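PDB 5WTZ: binary enterotoxin of Clostridium perfringens component a, which probably transfers ADP-ribose from NAD+ to actin, as the enzymatic component of a binary iota-like enterotoxin. Local coordinates for residues Ala99-Ser111 against Ala122-Ile136. Sequence-based numbering, arbitrary orientation.
Sequences ANDKFGFNQNLES and AINNFAKKISDTNFI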
loop_
_atom_site.group_PDB
_atom_site.type_symbol
_atom_site.label_atom_id
_atom_site.label_comp_id
_atom_site.label_asym_id
_atom_site.label_seq_id
_atom_site.Cartn_x
_atom_site.Cartn_y
_atom_site.Cartn_z
ATOM N N ALA A 99 -7.176 1.473 14.452
ATOM C CA ALA A 99 -6.420 2.576 15.025
ATOM C C ALA A 99 -6.377 3.716 14.022
ATOM O O ALA A 99 -6.449 3.490 12.819
ATOM C CB ALA A 99 -5.009 2.123 15.407
ATOM N N ASN A 100 -6.280 4.947 14.496
ATOM C CA ASN A 100 -6.293 6.042 13.538
ATOM C C ASN A 100 -5.043 6.030 12.635
ATOM O O ASN A 100 -5.121 6.457 11.485
ATOM C CB ASN A 100 -6.465 7.397 14.243
ATOM C CG ASN A 100 -5.560 7.566 15.430
ATOM O OD1 ASN A 100 -4.949 6.610 15.902
ATOM N ND2 ASN A 100 -5.480 8.788 15.937
ATOM N N ASP A 101 -3.920 5.482 13.090
ATOM C CA ASP A 101 -2.739 5.521 12.212
ATOM C C ASP A 101 -2.875 4.616 10.978
ATOM O O ASP A 101 -2.186 4.828 9.987
ATOM C CB ASP A 101 -1.447 5.197 12.982
ATOM C CG ASP A 101 -1.482 3.859 13.684
ATOM O OD1 ASP A 101 -1.921 2.856 13.082
ATOM O OD2 ASP A 101 -1.045 3.814 14.851
ATOM N N LYS A 102 -3.787 3.646 10.997
ATOM C CA LYS A 102 -4.088 2.919 9.769
ATOM C C LYS A 102 -4.866 3.776 8.768
ATOM O O LYS A 102 -5.123 3.353 7.641
ATOM C CB LYS A 102 -4.864 1.634 10.058
ATOM C CG LYS A 102 -3.974 0.401 10.218
ATOM C CD LYS A 102 -3.279 0.031 8.908
ATOM C CE LYS A 102 -4.272 -0.508 7.880
ATOM N NZ LYS A 102 -3.638 -0.902 6.581
ATOM N N PHE A 103 -5.258 4.982 9.173
ATOM C CA PHE A 103 -5.852 5.901 8.218
ATOM C C PHE A 103 -4.943 7.110 8.057
ATOM O O PHE A 103 -5.313 8.095 7.429
ATOM C CB PHE A 103 -7.267 6.294 8.657
ATOM C CG PHE A 103 -8.268 5.184 8.483
ATOM C CD1 PHE A 103 -8.848 4.959 7.240
ATOM C CD2 PHE A 103 -8.617 4.359 9.554
ATOM C CE1 PHE A 103 -9.764 3.927 7.066
ATOM C CE2 PHE A 103 -9.521 3.325 9.382
ATOM C CZ PHE A 103 -10.099 3.112 8.146
ATOM N N GLY A 104 -3.746 7.012 8.631
ATOM C CA GLY A 104 -2.778 8.086 8.578
ATOM C C GLY A 104 -3.277 9.336 9.271
ATOM O O GLY A 104 -2.939 10.452 8.884
ATOM N N PHE A 105 -4.081 9.143 10.310
ATOM C CA PHE A 105 -4.716 10.248 11.011
ATOM C C PHE A 105 -4.096 10.351 12.401
ATOM O O PHE A 105 -4.102 9.374 13.153
ATOM C CB PHE A 105 -6.227 10.024 11.098
ATOM C CG PHE A 105 -7.014 11.245 11.492
ATOM C CD1 PHE A 105 -7.079 12.351 10.650
ATOM C CD2 PHE A 105 -7.730 11.272 12.689
ATOM C CE1 PHE A 105 -7.825 13.481 11.017
ATOM C CE2 PHE A 105 -8.473 12.383 13.045
ATOM C CZ PHE A 105 -8.518 13.489 12.209
ATOM N N ASN A 106 -3.549 11.514 12.746
ATOM C CA ASN A 106 -2.853 11.647 14.029
ATOM C C ASN A 106 -3.626 12.441 15.090
ATOM O O ASN A 106 -3.205 12.500 16.243
ATOM C CB ASN A 106 -1.457 12.272 13.827
ATOM C CG ASN A 106 -1.436 13.367 12.764
ATOM O OD1 ASN A 106 -2.409 14.102 12.590
ATOM N ND2 ASN A 106 -0.307 13.490 12.058
ATOM N N GLN A 107 -4.763 13.021 14.709
ATOM C CA GLN A 107 -5.592 13.778 15.639
ATOM C C GLN A 107 -6.471 12.860 16.479
ATOM O O GLN A 107 -6.997 11.859 15.985
ATOM C CB GLN A 107 -6.471 14.784 14.889
ATOM C CG GLN A 107 -7.335 15.646 15.810
ATOM C CD GLN A 107 -7.983 16.813 15.087
ATOM O OE1 GLN A 107 -8.073 16.814 13.862
ATOM N NE2 GLN A 107 -8.423 17.815 15.840
ATOM N N ASN A 108 -6.645 13.216 17.747
ATOM C CA ASN A 108 -7.492 12.449 18.642
ATOM C C ASN A 108 -8.969 12.626 18.302
ATOM O O ASN A 108 -9.450 13.753 18.189
ATOM C CB ASN A 108 -7.231 12.863 20.090
ATOM C CG ASN A 108 -7.505 11.744 21.075
ATOM O OD1 ASN A 108 -8.572 11.126 21.057
ATOM N ND2 ASN A 108 -6.531 11.467 21.935
ATOM N N LEU A 109 -9.689 11.518 18.145
ATOM C CA LEU A 109 -11.118 11.584 17.824
ATOM C C LEU A 109 -11.987 11.725 19.067
ATOM O O LEU A 109 -13.142 12.154 18.988
ATOM C CB LEU A 109 -11.540 10.348 17.031
ATOM C CG LEU A 109 -11.169 10.389 15.556
ATOM C CD1 LEU A 109 -11.304 9.012 14.926
ATOM C CD2 LEU A 109 -12.054 11.419 14.849
ATOM N N GLU A 110 -11.431 11.368 20.218
ATOM C CA GLU A 110 -12.151 11.487 21.473
ATOM C C GLU A 110 -12.241 12.954 21.862
ATOM O O GLU A 110 -11.234 13.659 21.869
ATOM C CB GLU A 110 -11.459 10.676 22.575
ATOM C CG GLU A 110 -12.314 9.549 23.126
ATOM C CD GLU A 110 -11.512 8.499 23.877
ATOM O OE1 GLU A 110 -10.640 8.878 24.687
ATOM O OE2 GLU A 110 -11.762 7.294 23.657
ATOM N N SER A 111 -13.446 13.424 22.154
ATOM C CA SER A 111 -13.606 14.758 22.706
ATOM C C SER A 111 -12.829 14.851 24.012
ATOM O O SER A 111 -12.723 13.866 24.747
ATOM C CB SER A 111 -15.078 15.081 22.942
ATOM O OG SER A 111 -15.222 16.138 23.869
ATOM N N ALA A 122 -12.541 17.138 15.015
ATOM C CA ALA A 122 -11.671 16.009 14.734
ATOM C C ALA A 122 -12.296 15.115 13.671
ATOM O O ALA A 122 -11.643 14.773 12.682
ATOM C CB ALA A 122 -11.374 15.213 16.009
ATOM N N ILE A 123 -13.559 14.751 13.847
ATOM C CA ILE A 123 -14.162 13.862 12.862
ATOM C C ILE A 123 -14.363 14.560 11.506
ATOM O O ILE A 123 -14.375 13.893 10.471
ATOM C CB ILE A 123 -15.498 13.262 13.376
ATOM C CG1 ILE A 123 -15.859 12.024 12.545
ATOM C CG2 ILE A 123 -16.614 14.303 13.387
ATOM C CD1 ILE A 123 -16.882 11.131 13.171
ATOM N N ASN A 124 -14.489 15.886 11.489
ATOM C CA ASN A 124 -14.563 16.588 10.209
ATOM C C ASN A 124 -13.227 16.534 9.491
ATOM O O ASN A 124 -13.176 16.387 8.279
ATOM C CB ASN A 124 -15.002 18.038 10.387
ATOM C CG ASN A 124 -16.506 18.183 10.412
ATOM O OD1 ASN A 124 -17.227 17.381 9.816
ATOM N ND2 ASN A 124 -16.991 19.188 11.125
ATOM N N ASN A 125 -12.141 16.649 10.243
ATOM C CA ASN A 125 -10.822 16.506 9.655
ATOM C C ASN A 125 -10.607 15.078 9.169
ATOM O O ASN A 125 -9.979 14.845 8.134
ATOM C CB ASN A 125 -9.733 16.909 10.656
ATOM C CG ASN A 125 -9.706 18.410 10.915
ATOM O OD1 ASN A 125 -10.134 19.203 10.078
ATOM N ND2 ASN A 125 -9.185 18.800 12.063
ATOM N N PHE A 126 -11.150 14.127 9.918
ATOM C CA PHE A 126 -11.040 12.712 9.585
ATOM C C PHE A 126 -11.773 12.437 8.279
ATOM O O PHE A 126 -11.267 11.712 7.427
ATOM C CB PHE A 126 -11.595 11.851 10.726
ATOM C CG PHE A 126 -11.401 10.361 10.544
ATOM C CD1 PHE A 126 -10.133 9.800 10.490
ATOM C CD2 PHE A 126 -12.505 9.515 10.493
ATOM C CE1 PHE A 126 -9.964 8.412 10.348
ATOM C CE2 PHE A 126 -12.351 8.137 10.336
ATOM C CZ PHE A 126 -11.078 7.580 10.289
ATOM N N ALA A 127 -12.943 13.045 8.110
ATOM C CA ALA A 127 -13.698 12.930 6.860
ATOM C C ALA A 127 -12.859 13.331 5.645
ATOM O O ALA A 127 -12.881 12.657 4.616
ATOM C CB ALA A 127 -14.968 13.770 6.925
ATOM N N LYS A 128 -12.106 14.422 5.765
ATOM C CA LYS A 128 -11.291 14.871 4.659
ATOM C C LYS A 128 -10.128 13.902 4.436
ATOM O O LYS A 128 -9.834 13.519 3.291
ATOM C CB LYS A 128 -10.780 16.293 4.912
ATOM C CG LYS A 128 -11.876 17.348 4.897
ATOM C CD LYS A 128 -11.328 18.747 5.167
ATOM C CE LYS A 128 -12.437 19.802 5.162
ATOM N NZ LYS A 128 -13.106 19.931 3.830
ATOM N N LYS A 129 -9.491 13.488 5.530
ATOM C CA LYS A 129 -8.306 12.642 5.459
ATOM C C LYS A 129 -8.588 11.284 4.796
ATOM O O LYS A 129 -7.767 10.808 4.011
ATOM C CB LYS A 129 -7.716 12.431 6.855
ATOM C CG LYS A 129 -6.476 11.538 6.877
ATOM C CD LYS A 129 -5.361 12.092 5.983
ATOM C CE LYS A 129 -4.143 11.143 5.930
ATOM N NZ LYS A 129 -4.439 9.792 5.363
ATOM N N ILE A 130 -9.745 10.680 5.078
ATOM C CA ILE A 130 -10.064 9.367 4.498
ATOM C C ILE A 130 -10.636 9.412 3.069
ATOM O O ILE A 130 -10.744 8.370 2.406
ATOM C CB ILE A 130 -11.062 8.583 5.389
ATOM C CG1 ILE A 130 -12.431 9.277 5.434
ATOM C CG2 ILE A 130 -10.469 8.352 6.798
ATOM C CD1 ILE A 130 -13.522 8.447 6.154
ATOM N N SER A 131 -11.005 10.601 2.595
ATOM C CA SER A 131 -11.452 10.783 1.212
ATOM C C SER A 131 -10.302 10.694 0.198
ATOM O O SER A 131 -9.140 10.945 0.531
ATOM C CB SER A 131 -12.160 12.131 1.044
ATOM O OG SER A 131 -13.347 12.210 1.827
ATOM N N ASP A 132 -10.649 10.317 -1.032
ATOM C CA ASP A 132 -9.717 10.329 -2.167
ATOM C C ASP A 132 -8.482 9.511 -1.876
ATOM O O ASP A 132 -7.392 9.896 -2.266
ATOM C CB ASP A 132 -9.304 11.763 -2.512
ATOM C CG ASP A 132 -10.487 12.630 -2.878
ATOM O OD1 ASP A 132 -11.339 12.156 -3.663
ATOM O OD2 ASP A 132 -10.577 13.767 -2.359
ATOM N N THR A 133 -8.650 8.409 -1.148
ATOM C CA THR A 133 -7.516 7.576 -0.747
ATOM C C THR A 133 -7.897 6.101 -0.783
ATOM O O THR A 133 -8.923 5.698 -0.223
ATOM C CB THR A 133 -7.009 7.920 0.683
ATOM O OG1 THR A 133 -6.801 9.333 0.819
ATOM C CG2 THR A 133 -5.724 7.163 1.019
ATOM N N ASN A 134 -7.074 5.294 -1.443
ATOM C CA ASN A 134 -7.144 3.849 -1.304
ATOM C C ASN A 134 -6.092 3.423 -0.295
ATOM O O ASN A 134 -4.896 3.658 -0.519
ATOM C CB ASN A 134 -6.921 3.144 -2.642
ATOM C CG ASN A 134 -8.049 3.393 -3.644
ATOM O OD1 ASN A 134 -9.187 3.673 -3.273
ATOM N ND2 ASN A 134 -7.729 3.269 -4.921
ATOM N N PHE A 135 -6.535 2.839 0.826
ATOM C CA PHE A 135 -5.631 2.464 1.915
ATOM C C PHE A 135 -5.158 1.024 1.762
ATOM O O PHE A 135 -5.901 0.069 2.006
ATOM C CB PHE A 135 -6.297 2.658 3.287
ATOM C CG PHE A 135 -6.471 4.109 3.676
ATOM C CD1 PHE A 135 -5.399 4.846 4.169
ATOM C CD2 PHE A 135 -7.697 4.745 3.508
ATOM C CE1 PHE A 135 -5.554 6.198 4.512
ATOM C CE2 PHE A 135 -7.863 6.094 3.850
ATOM C CZ PHE A 135 -6.792 6.812 4.356
ATOM N N ILE A 136 -3.911 0.876 1.344
ATOM C CA ILE A 136 -3.343 -0.440 1.107
ATOM C C ILE A 136 -3.254 -1.229 2.411
ATOM O O ILE A 136 -2.754 -0.739 3.424
ATOM C CB ILE A 136 -1.941 -0.319 0.411
ATOM C CG1 ILE A 136 -2.126 0.219 -1.016
ATOM C CG2 ILE A 136 -1.228 -1.665 0.392
ATOM C CD1 ILE A 136 -0.820 0.575 -1.721
#
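F103, F105, F126 and F135 form an aromatic cluster in the first of the two ADP-ribosyltransferase-like units of the chain, away from the NAD pocket, and illustrate how a largely irregular loop, with one short 3-10 turn (100-103), can be packed onto a helix through edge-to-face rings. The loop follows the edge strand 92-98; helix 120-130 and edge strand 134-136 receive it.

F126 can be followed outward from the helix. Its CB lies over the face of the F105 ring, a CH-pi contact 4.0 Å from the ring centroid, and also meets L109 CD2. CG stands anti to the backbone N (chi1 -174°), which carries the ring off the helix between the two loop phenylalanines. CD1 then sits over the same face of F105, 3.6 Å from F105 CD2, in a T-shaped pair with planes at 65°. Next, CE1 reaches F103 CB at 3.8 Å, and CZ, at the end of the ring, comes over a face of F103 near its rim in a second T-shaped pair. I130 CG2 lies over a face of F126 itself. The series continues when F103 turns its own edge, through CD1, to the face of F135, planes at 76°; T133 CG2 covers the opposite face. From the sheet, I156 of strand 156-162, next to the edge strand 92-98, touches both F103 and F126.

Polar grips flank the rings. K129 lays its CB and CG against F105 CD1, then bends so that NZ reaches F103 O at 2.8 Å, from somewhat outside the carbonyl plane; the same nitrogen also bonds D396 O, tying the contact to the second ADP-ribosyltransferase-like unit. At the other end, N125 ND2 donates almost straight to an in-plane lone pair of Q107 OE1, at 2.9 Å.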